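PDB 3WZ1: beta-agarase AgaA from Microbulbifer thermotolerans, which hydrolyses the beta-1,4-galactosidic linkages of agarose from within the chain, releasing neoagarotetraose as the main product. Local coordinates for residues A[59-63]-A[85-91]; A[49-53]-A[120-126]; A[107-113]-A[261-266]. All blocks are in the same frame, centred on the assembly; numbering follows the deposited sequence.

Interaction 1. Residues A[59-63]-A[85-91]; sequences LTEWH and NQVYLGS
His63 sets the edge of its imidazole against the face of the Tyr88 phenol: CD2 of His63 stands over the centre of the Tyr88 ring, the centroids are 4.5 Å apart and the planes meet at 72°, a T-shaped pair. The imidazole reaches that spot because its CG is anti to the backbone N (chi1 -171°); ND1 is hydrogen-bonded to the backbone N of His65, which helps fix the ring's rotation. Glu61 runs alongside the same phenol in the same direction, its extended chain bringing OE2 to the ring edge, 3.5 Å from Tyr88 CE1, with carboxylate and ring nearly perpendicular. Its OE1 forms a salt bridge with Lys81.

On the other face of the sheet lie Thr60, Trp62, Val87 and Leu89. The Trp62 indole is sandwiched there: Ser91 CB sits over its five-membered ring, 3.9 Å from the centroid in a CH-pi contact, and Thr60 CG2 lies over the opposite face. The Leu89 and Thr60 side chains cross at about a right angle, Leu89 CD1 3.8 Å from Thr60 CG2. NE1 of Trp62 is hydrogen-bonded to the carbonyl of Met238.

Between the two faces the backbones pair in parallel. Glu61 N donates to Val87 O at 2.9 Å, and His63 N to Leu89 O at 3.0 Å; Leu89 N donates a longer bond to Glu61 O, 3.3 Å. A water then bridges His63 O and Ser91 N where the direct ladder stops. The short strand 60-62 is thus a parallel addition to a largely antiparallel beta-jelly roll, the GH16 catalytic fold.

Interaction 2. Residues A[49-53]-A[120-126]; sequences GFINP and WFLSADS
Ile51 points its side chain at Leu122 and the turn that follows it. From CB, the CG1 branch leaves between the backbone N and the carbonyl carbon (chi1 56°), which lays CG1 over the centre of the neighbouring Phe50 ring and still 4.2 Å from CD2 of Leu122. The tip does most of the touching: Ile51 CD1 meets Leu122 CD2 at 3.5 Å, the two side chains crossing at about a right angle, and comes within 3.3 Å of the Ser123 carbonyl O. Its other neighbours are Ala124 O and Ser126 OG, so the methyl rests against the type I turn from Ser123 to Ser126.

Phe50 completes the apolar cluster, its CZ 3.5 Å from Leu122 CD2 and its CE1 3.8 Å from Trp120 CH2. Farther out the contact becomes wet: one water accepts from Asn52 ND2 at 3.0 Å and lies 2.9 Å from Ser126 OG, while Asn52 OD1 is hydrogen-bonded to the backbone N of Trp54.

The loop between strands 46-48 and 60-62 is thereby laid against strand 116-123, which runs between strands 128-135 and 232-239. Trp120 touches Glu129, the predicted nucleophile, on the first of these and Ile235 on the second.

Interaction 3. Residues A[107-113]-A[261-266]; sequences RAKLSNM and RNTYYV
Lys109 and Tyr265 form a hydrogen-bonded antiparallel pair: Lys109 N donates a hydrogen bond to Tyr265 O at 2.8 Å, and Tyr265 N returns a bond to Lys109 O at 3.1 Å, both with N-H...O angles of 168°. Next to it Ala108 and Val266 make a non-hydrogen-bonded pair, with Ala108 CB 3.9 Å from Val266 CG2. Lys109 O lies at the edge of the Tyr264 ring, in its plane, 3.4 Å from CD1 of Tyr264; CE1 approaches Ala108 CB.

Past the ladder the chains stay together less regularly. Asn112, centre of an inverse gamma turn, donates a weak bond from N to Arg261 O, and its amide lies against the Arg261 chain, Asn112 ND2 3.7 Å from Arg261 CG. Met113 CG, set beside the backbone N by chi1 (-58°), lies 3.2 Å from Arg261 O; the bend at chi2 then carries SD to 4.0 Å from Asn262 CA. Replacing Met113 with alanine would probably open a gap beside the Arg261 carbonyl and Asn262, since CG, SD and CE supply these contacts.

A second shell positions these groups. Asp258 holds Arg261 through a salt bridge, the Asn112 amide accepts from Asp139 N, and Ser78 of strand 73-80 touches Met113. The antiparallel pairing gives way, past Lys109 and Tyr265, to a loop contact at Asn112, with strand 264-276 of the jelly roll held between strands 102-109 and 73-80.

Interactions 1 and 2 touch although their centres are 16 Å apart: Ser91 OG probably hydrogen-bonds to Gly49 O at 2.7 Å, and Trp62 packs on Phe50. Interaction 3 touches neither; its centre is about 15 Å from that of interaction 1 and 21 Å from that of interaction 2, with which it lies on opposite sides of the chain's centre. Along the sequence, both segments of interaction 1 fall between those of interaction 2, whereas 107-113 precedes 120-126 and 261-266 follows it. Consecutive strands 87-94, 102-109 and 116-123 each contribute to a different contact. Interaction 1 is local (22 residues); interactions 2 and 3 close spans of 67 and 148, all within the catalytic GH16 domain.

Interaction 1. Residues A[59-63]-A[85-91]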
loop_
_atom_site.group_PDB
_atom_site.type_symbol
_atom_site.label_atom_id
_atom_site.label_comp_id
_atom_site.label_asym_id
_atom_site.label_seq_id
_atom_site.Cartn_x
_atom_site.Cartn_y
_atom_site.Cartn_z
ATOM N N LEU A 59 -3.828 8.791 -15.121
ATOM C CA LEU A 59 -4.765 9.925 -15.074
ATOM C C LEU A 59 -4.966 10.430 -13.630
ATOM O O LEU A 59 -5.843 11.235 -13.363
ATOM C CB LEU A 59 -6.097 9.534 -15.713
ATOM C CG LEU A 59 -5.993 9.013 -17.148
ATOM C CD1 LEU A 59 -7.338 8.533 -17.643
ATOM C CD2 LEU A 59 -5.398 10.075 -18.068
ATOM N N THR A 60 -4.109 9.995 -12.711
ATOM C CA THR A 60 -4.187 10.394 -11.311
ATOM C C THR A 60 -3.810 11.867 -11.113
ATOM O O THR A 60 -2.837 12.346 -11.695
ATOM C CB THR A 60 -3.167 9.617 -10.457
ATOM O OG1 THR A 60 -3.358 8.209 -10.665
ATOM C CG2 THR A 60 -3.232 9.964 -8.965
ATOM N N GLU A 61 -4.565 12.531 -10.253
ATOM C CA GLU A 61 -4.093 13.733 -9.631
ATOM C C GLU A 61 -4.387 13.675 -8.141
ATOM O O GLU A 61 -5.528 13.830 -7.719
ATOM C CB GLU A 61 -4.705 14.972 -10.280
ATOM C CG GLU A 61 -3.966 16.215 -9.888
ATOM C CD GLU A 61 -4.562 17.491 -10.471
ATOM O OE1 GLU A 61 -4.827 17.560 -11.685
ATOM O OE2 GLU A 61 -4.722 18.428 -9.679
ATOM N N TRP A 62 -3.371 13.383 -7.329
ATOM C CA TRP A 62 -3.604 13.293 -5.883
ATOM C C TRP A 62 -4.064 14.630 -5.338
ATOM O O TRP A 62 -3.604 15.680 -5.775
ATOM C CB TRP A 62 -2.373 12.792 -5.132
ATOM C CG TRP A 62 -2.022 11.363 -5.467
ATOM C CD1 TRP A 62 -2.870 10.270 -5.431
ATOM C CD2 TRP A 62 -0.734 10.851 -5.835
ATOM N NE1 TRP A 62 -2.185 9.128 -5.778
ATOM C CE2 TRP A 62 -0.877 9.457 -6.039
ATOM C CE3 TRP A 62 0.529 11.430 -5.999
ATOM C CZ2 TRP A 62 0.197 8.644 -6.413
ATOM C CZ3 TRP A 62 1.592 10.614 -6.367
ATOM C CH2 TRP A 62 1.418 9.236 -6.574
ATOM N N HIS A 63 -5.027 14.578 -4.431
ATOM C CA HIS A 63 -5.747 15.765 -3.976
ATOM C C HIS A 63 -5.996 15.645 -2.472
ATOM O O HIS A 63 -6.506 14.621 -1.998
ATOM C CB HIS A 63 -7.044 15.833 -4.761
ATOM C CG HIS A 63 -7.836 17.100 -4.585
ATOM N ND1 HIS A 63 -8.202 17.604 -3.359
ATOM C CD2 HIS A 63 -8.416 17.904 -5.505
ATOM C CE1 HIS A 63 -8.942 18.689 -3.531
ATOM N NE2 HIS A 63 -9.091 18.893 -4.823
ATOM N N ASN A 85 -10.294 14.331 -18.149
ATOM C CA ASN A 85 -10.316 12.875 -18.018
ATOM C C ASN A 85 -9.544 12.411 -16.782
ATOM O O ASN A 85 -9.332 11.208 -16.597
ATOM C CB ASN A 85 -9.765 12.185 -19.280
ATOM C CG ASN A 85 -8.286 12.461 -19.525
ATOM O OD1 ASN A 85 -7.677 13.309 -18.873
ATOM N ND2 ASN A 85 -7.702 11.745 -20.495
ATOM N N GLN A 86 -9.116 13.351 -15.952
ATOM C CA GLN A 86 -8.288 13.028 -14.787
ATOM C C GLN A 86 -9.159 12.585 -13.611
ATOM O O GLN A 86 -10.361 12.852 -13.577
ATOM C CB GLN A 86 -7.419 14.227 -14.361
ATOM C CG GLN A 86 -6.518 14.777 -15.463
ATOM C CD GLN A 86 -5.295 13.920 -15.718
ATOM O OE1 GLN A 86 -5.249 13.146 -16.676
ATOM N NE2 GLN A 86 -4.297 14.046 -14.855
ATOM N N VAL A 87 -8.521 11.919 -12.656
ATOM C CA VAL A 87 -9.170 11.362 -11.475
ATOM C C VAL A 87 -8.480 11.912 -10.241
ATOM O O VAL A 87 -7.298 11.672 -10.014
ATOM C CB VAL A 87 -9.059 9.824 -11.473
ATOM C CG1 VAL A 87 -9.852 9.247 -10.322
ATOM C CG2 VAL A 87 -9.489 9.225 -12.819
ATOM N N TYR A 88 -9.221 12.679 -9.454
ATOM C CA TYR A 88 -8.755 13.092 -8.153
ATOM C C TYR A 88 -8.783 11.902 -7.204
ATOM O O TYR A 88 -9.793 11.206 -7.120
ATOM C CB TYR A 88 -9.629 14.217 -7.586
ATOM C CG TYR A 88 -9.445 15.603 -8.178
ATOM C CD1 TYR A 88 -8.194 16.078 -8.539
ATOM C CD2 TYR A 88 -10.535 16.459 -8.269
ATOM C CE1 TYR A 88 -8.035 17.371 -9.035
ATOM C CE2 TYR A 88 -10.391 17.749 -8.756
ATOM C CZ TYR A 88 -9.132 18.184 -9.130
ATOM O OH TYR A 88 -8.958 19.482 -9.597
ATOM N N LEU A 89 -7.663 11.671 -6.529
ATOM C CA LEU A 89 -7.502 10.519 -5.624
ATOM C C LEU A 89 -6.834 10.902 -4.316
ATOM O O LEU A 89 -5.926 11.749 -4.284
ATOM C CB LEU A 89 -6.671 9.407 -6.295
ATOM C CG LEU A 89 -7.252 8.814 -7.570
ATOM C CD1 LEU A 89 -6.280 7.838 -8.206
ATOM C CD2 LEU A 89 -8.569 8.119 -7.265
ATOM N N GLY A 90 -7.237 10.246 -3.232
ATOM C CA GLY A 90 -6.586 10.451 -1.954
ATOM C C GLY A 90 -5.193 9.860 -1.892
ATOM O O GLY A 90 -4.875 8.868 -2.579
ATOM N N SER A 91 -4.373 10.454 -1.034
ATOM C CA SER A 91 -3.044 9.941 -0.747
ATOM C C SER A 91 -2.539 10.566 0.519
ATOM O O SER A 91 -2.679 11.775 0.694
ATOM C CB SER A 91 -2.067 10.264 -1.876
ATOM O OG SER A 91 -0.767 9.785 -1.566
HETATM O O HOH W 1 -5.217 13.110 -0.064
#

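Interaction 2. Residues A[49-53]-A[120-126]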
loop_
_atom_site.group_PDB
_atom_site.type_symbol
_atom_site.label_atom_id
_atom_site.label_comp_id
_atom_site.label_asym_id
_atom_site.label_seq_id
_atom_site.Cartn_x
_atom_site.Cartn_y
_atom_site.Cartn_z
ATOM N N GLY A 49 -0.703 13.798 0.426
ATOM C CA GLY A 49 0.047 13.646 -0.824
ATOM C C GLY A 49 1.084 12.550 -0.787
ATOM O O GLY A 49 0.834 11.476 -0.236
ATOM N N PHE A 50 2.246 12.859 -1.356
ATOM C CA PHE A 50 3.259 11.888 -1.768
ATOM C C PHE A 50 4.571 12.277 -1.094
ATOM O O PHE A 50 4.630 13.217 -0.272
ATOM C CB PHE A 50 3.327 11.954 -3.325
ATOM C CG PHE A 50 4.277 10.986 -3.998
ATOM C CD1 PHE A 50 4.206 9.615 -3.798
ATOM C CD2 PHE A 50 5.230 11.455 -4.899
ATOM C CE1 PHE A 50 5.076 8.756 -4.436
ATOM C CE2 PHE A 50 6.095 10.583 -5.552
ATOM C CZ PHE A 50 6.011 9.220 -5.323
ATOM N N ILE A 51 5.646 11.561 -1.418
ATOM C CA ILE A 51 6.973 11.895 -0.865
ATOM C C ILE A 51 7.536 13.194 -1.429
ATOM O O ILE A 51 8.473 13.757 -0.847
ATOM C CB ILE A 51 8.006 10.763 -1.041
ATOM C CG1 ILE A 51 8.144 10.354 -2.514
ATOM C CG2 ILE A 51 7.626 9.557 -0.194
ATOM C CD1 ILE A 51 9.390 9.552 -2.792
ATOM N N ASN A 52 6.985 13.644 -2.555
ATOM C CA ASN A 52 7.415 14.875 -3.219
ATOM C C ASN A 52 6.196 15.470 -3.942
ATOM O O ASN A 52 5.094 14.914 -3.842
ATOM C CB ASN A 52 8.628 14.591 -4.123
ATOM C CG ASN A 52 8.320 13.642 -5.273
ATOM O OD1 ASN A 52 7.333 13.802 -5.981
ATOM N ND2 ASN A 52 9.196 12.652 -5.486
ATOM N N PRO A 53 6.362 16.603 -4.653
ATOM C CA PRO A 53 5.181 17.217 -5.242
ATOM C C PRO A 53 4.531 16.525 -6.442
ATOM O O PRO A 53 3.519 17.027 -6.952
ATOM C CB PRO A 53 5.695 18.599 -5.668
ATOM C CG PRO A 53 6.825 18.870 -4.726
ATOM C CD PRO A 53 7.498 17.533 -4.623
ATOM N N TRP A 120 1.926 1.010 0.554
ATOM C CA TRP A 120 3.221 0.753 -0.061
ATOM C C TRP A 120 4.290 1.697 0.487
ATOM O O TRP A 120 4.002 2.574 1.294
ATOM C CB TRP A 120 3.113 0.846 -1.581
ATOM C CG TRP A 120 2.754 2.187 -2.115
ATOM C CD1 TRP A 120 1.590 2.873 -1.921
ATOM C CD2 TRP A 120 3.548 2.993 -2.996
ATOM N NE1 TRP A 120 1.607 4.042 -2.626
ATOM C CE2 TRP A 120 2.806 4.154 -3.282
ATOM C CE3 TRP A 120 4.805 2.842 -3.560
ATOM C CZ2 TRP A 120 3.285 5.165 -4.121
ATOM C CZ3 TRP A 120 5.292 3.851 -4.376
ATOM C CH2 TRP A 120 4.529 4.997 -4.652
ATOM N N PHE A 121 5.521 1.454 0.034
ATOM C CA PHE A 121 6.721 2.053 0.594
ATOM C C PHE A 121 7.662 2.479 -0.493
ATOM O O PHE A 121 7.854 1.761 -1.450
ATOM C CB PHE A 121 7.392 1.032 1.540
ATOM C CG PHE A 121 6.521 0.727 2.706
ATOM C CD1 PHE A 121 6.610 1.499 3.865
ATOM C CD2 PHE A 121 5.499 -0.191 2.584
ATOM C CE1 PHE A 121 5.706 1.312 4.907
ATOM C CE2 PHE A 121 4.591 -0.367 3.612
ATOM C CZ PHE A 121 4.703 0.382 4.762
ATOM N N LEU A 122 8.222 3.667 -0.344
ATOM C CA LEU A 122 9.124 4.218 -1.359
ATOM C C LEU A 122 10.232 5.031 -0.725
ATOM O O LEU A 122 9.991 5.808 0.189
ATOM C CB LEU A 122 8.332 5.112 -2.334
ATOM C CG LEU A 122 9.052 5.618 -3.579
ATOM C CD1 LEU A 122 9.456 4.468 -4.489
ATOM C CD2 LEU A 122 8.152 6.603 -4.304
ATOM N N SER A 123 11.449 4.849 -1.229
ATOM C CA SER A 123 12.594 5.639 -0.778
ATOM C C SER A 123 12.482 7.081 -1.254
ATOM O O SER A 123 11.814 7.364 -2.249
ATOM C CB SER A 123 13.916 4.999 -1.246
ATOM O OG SER A 123 14.011 4.995 -2.657
ATOM N N ALA A 124 13.146 7.997 -0.552
ATOM C CA ALA A 124 13.056 9.418 -0.881
ATOM C C ALA A 124 13.449 9.734 -2.323
ATOM O O ALA A 124 12.934 10.687 -2.911
ATOM C CB ALA A 124 13.948 10.197 0.062
ATOM N N ASP A 125 14.359 8.940 -2.873
ATOM C CA ASP A 125 14.860 9.131 -4.229
ATOM C C ASP A 125 14.099 8.336 -5.288
ATOM O O ASP A 125 14.489 8.326 -6.461
ATOM C CB ASP A 125 16.382 8.865 -4.298
ATOM C CG ASP A 125 16.763 7.393 -4.145
ATOM O OD1 ASP A 125 15.878 6.522 -4.033
ATOM O OD2 ASP A 125 17.984 7.098 -4.163
ATOM N N SER A 126 13.013 7.657 -4.884
ATOM C CA SER A 126 12.154 6.891 -5.809
ATOM C C SER A 126 12.835 5.733 -6.536
ATOM O O SER A 126 12.390 5.341 -7.612
ATOM C CB SER A 126 11.493 7.816 -6.841
ATOM O OG SER A 126 10.645 8.733 -6.207
HETATM O O HOH W 2 12.051 11.065 -5.521
HETATM O O HOH W 3 9.043 10.638 -7.693
HETATM O O HOH W 4 11.419 12.849 -2.941
#

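Interaction 3. Residues A[107-113]-A[261-266]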
loop_
_atom_site.group_PDB
_atom_site.type_symbol
_atom_site.label_atom_id
_atom_site.label_comp_id
_atom_site.label_asym_id
_atom_site.label_seq_id
_atom_site.Cartn_x
_atom_site.Cartn_y
_atom_site.Cartn_z
ATOM N N ARG A 107 -4.739 -3.189 7.709
ATOM C CA ARG A 107 -6.030 -3.853 7.616
ATOM C C ARG A 107 -6.939 -2.919 6.839
ATOM O O ARG A 107 -7.137 -1.762 7.225
ATOM C CB ARG A 107 -6.609 -4.154 9.003
ATOM C CG ARG A 107 -7.999 -4.796 8.958
ATOM C CD ARG A 107 -8.504 -5.212 10.326
ATOM N NE ARG A 107 -9.677 -6.076 10.163
ATOM C CZ ARG A 107 -10.943 -5.719 10.395
ATOM N NH1 ARG A 107 -11.268 -4.514 10.833
ATOM N NH2 ARG A 107 -11.904 -6.602 10.197
ATOM N N ALA A 108 -7.435 -3.407 5.707
ATOM C CA ALA A 108 -8.051 -2.505 4.715
ATOM C C ALA A 108 -9.068 -3.193 3.844
ATOM O O ALA A 108 -9.047 -4.415 3.710
ATOM C CB ALA A 108 -6.983 -1.862 3.843
ATOM N N LYS A 109 -9.970 -2.381 3.282
ATOM C CA LYS A 109 -11.014 -2.843 2.355
ATOM C C LYS A 109 -10.820 -2.087 1.059
ATOM O O LYS A 109 -11.039 -0.880 1.009
ATOM C CB LYS A 109 -12.402 -2.579 2.938
ATOM C CG LYS A 109 -13.540 -3.185 2.119
ATOM C CD LYS A 109 -14.858 -2.984 2.831
ATOM C CE LYS A 109 -16.027 -3.518 2.018
ATOM N NZ LYS A 109 -17.291 -2.971 2.581
ATOM N N LEU A 110 -10.408 -2.799 0.021
ATOM C CA LEU A 110 -10.175 -2.196 -1.297
ATOM C C LEU A 110 -11.410 -1.457 -1.793
ATOM O O LEU A 110 -12.541 -1.872 -1.529
ATOM C CB LEU A 110 -9.861 -3.249 -2.351
ATOM C CG LEU A 110 -8.854 -4.348 -2.018
ATOM C CD1 LEU A 110 -8.630 -5.241 -3.230
ATOM C CD2 LEU A 110 -7.546 -3.774 -1.487
ATOM N N SER A 111 -11.202 -0.396 -2.556
ATOM C CA SER A 111 -12.307 0.195 -3.272
ATOM C C SER A 111 -12.791 -0.750 -4.374
ATOM O O SER A 111 -12.018 -1.535 -4.928
ATOM C CB SER A 111 -11.897 1.524 -3.893
ATOM O OG SER A 111 -10.928 1.316 -4.916
ATOM N N ASN A 112 -14.083 -0.632 -4.709
ATOM C CA ASN A 112 -14.671 -1.436 -5.759
ATOM C C ASN A 112 -14.536 -0.684 -7.070
ATOM O O ASN A 112 -15.506 -0.211 -7.654
ATOM C CB ASN A 112 -16.121 -1.721 -5.399
ATOM C CG ASN A 112 -16.805 -2.653 -6.369
ATOM O OD1 ASN A 112 -16.240 -3.116 -7.353
ATOM N ND2 ASN A 112 -18.082 -2.934 -6.061
ATOM N N MET A 113 -13.287 -0.597 -7.510
ATOM C CA MET A 113 -12.894 0.204 -8.646
ATOM C C MET A 113 -11.755 -0.463 -9.391
ATOM O O MET A 113 -11.052 -1.330 -8.852
ATOM C CB MET A 113 -12.407 1.576 -8.172
ATOM C CG MET A 113 -13.381 2.397 -7.360
ATOM S SD MET A 113 -14.726 3.097 -8.354
ATOM C CE MET A 113 -14.014 4.681 -8.823
ATOM N N ARG A 261 -18.847 2.582 -4.032
ATOM C CA ARG A 261 -17.741 1.953 -4.746
ATOM C C ARG A 261 -16.450 2.738 -4.723
ATOM O O ARG A 261 -15.382 2.149 -4.861
ATOM C CB ARG A 261 -18.149 1.701 -6.196
ATOM C CG ARG A 261 -19.138 0.557 -6.304
ATOM C CD ARG A 261 -19.329 0.159 -7.746
ATOM N NE ARG A 261 -20.202 1.095 -8.431
ATOM C CZ ARG A 261 -20.368 1.138 -9.742
ATOM N NH1 ARG A 261 -19.684 0.303 -10.511
ATOM N NH2 ARG A 261 -21.205 2.041 -10.279
ATOM N N ASN A 262 -16.537 4.049 -4.527
ATOM C CA ASN A 262 -15.433 4.922 -4.914
ATOM C C ASN A 262 -14.414 5.158 -3.809
ATOM O O ASN A 262 -13.519 5.989 -3.962
ATOM C CB ASN A 262 -16.000 6.258 -5.445
ATOM C CG ASN A 262 -16.690 7.085 -4.372
ATOM O OD1 ASN A 262 -16.698 6.746 -3.193
ATOM N ND2 ASN A 262 -17.271 8.213 -4.791
ATOM N N THR A 263 -14.511 4.405 -2.716
ATOM C CA THR A 263 -13.684 4.677 -1.554
ATOM C C THR A 263 -12.991 3.423 -1.037
ATOM O O THR A 263 -13.602 2.351 -0.927
ATOM C CB THR A 263 -14.507 5.345 -0.431
ATOM O OG1 THR A 263 -15.126 6.528 -0.958
ATOM C CG2 THR A 263 -13.638 5.739 0.732
ATOM N N TYR A 264 -11.714 3.614 -0.702
ATOM C CA TYR A 264 -10.807 2.588 -0.138
ATOM C C TYR A 264 -10.646 2.919 1.326
ATOM O O TYR A 264 -10.357 4.061 1.663
ATOM C CB TYR A 264 -9.475 2.693 -0.890
ATOM C CG TYR A 264 -8.205 2.097 -0.309
ATOM C CD1 TYR A 264 -8.171 0.834 0.285
ATOM C CD2 TYR A 264 -7.005 2.770 -0.434
ATOM C CE1 TYR A 264 -6.992 0.305 0.755
ATOM C CE2 TYR A 264 -5.807 2.224 0.009
ATOM C CZ TYR A 264 -5.808 1.002 0.633
ATOM O OH TYR A 264 -4.602 0.461 1.090
ATOM N N TYR A 265 -10.875 1.949 2.210
ATOM C CA TYR A 265 -10.871 2.198 3.660
ATOM C C TYR A 265 -9.763 1.447 4.346
ATOM O O TYR A 265 -9.542 0.274 4.052
ATOM C CB TYR A 265 -12.195 1.769 4.319
ATOM C CG TYR A 265 -13.395 2.517 3.830
ATOM C CD1 TYR A 265 -13.738 3.747 4.360
ATOM C CD2 TYR A 265 -14.196 1.981 2.834
ATOM C CE1 TYR A 265 -14.855 4.430 3.911
ATOM C CE2 TYR A 265 -15.297 2.668 2.368
ATOM C CZ TYR A 265 -15.623 3.876 2.919
ATOM O OH TYR A 265 -16.725 4.567 2.428
ATOM N N VAL A 266 -9.092 2.120 5.270
ATOM C CA VAL A 266 -8.011 1.506 6.042
ATOM C C VAL A 266 -8.359 1.592 7.516
ATOM O O VAL A 266 -8.448 2.672 8.083
ATOM C CB VAL A 266 -6.666 2.181 5.704
ATOM C CG1 VAL A 266 -5.542 1.634 6.591
ATOM C CG2 VAL A 266 -6.351 1.984 4.232
HETATM O O HOH W 5 -14.071 -0.035 0.324
#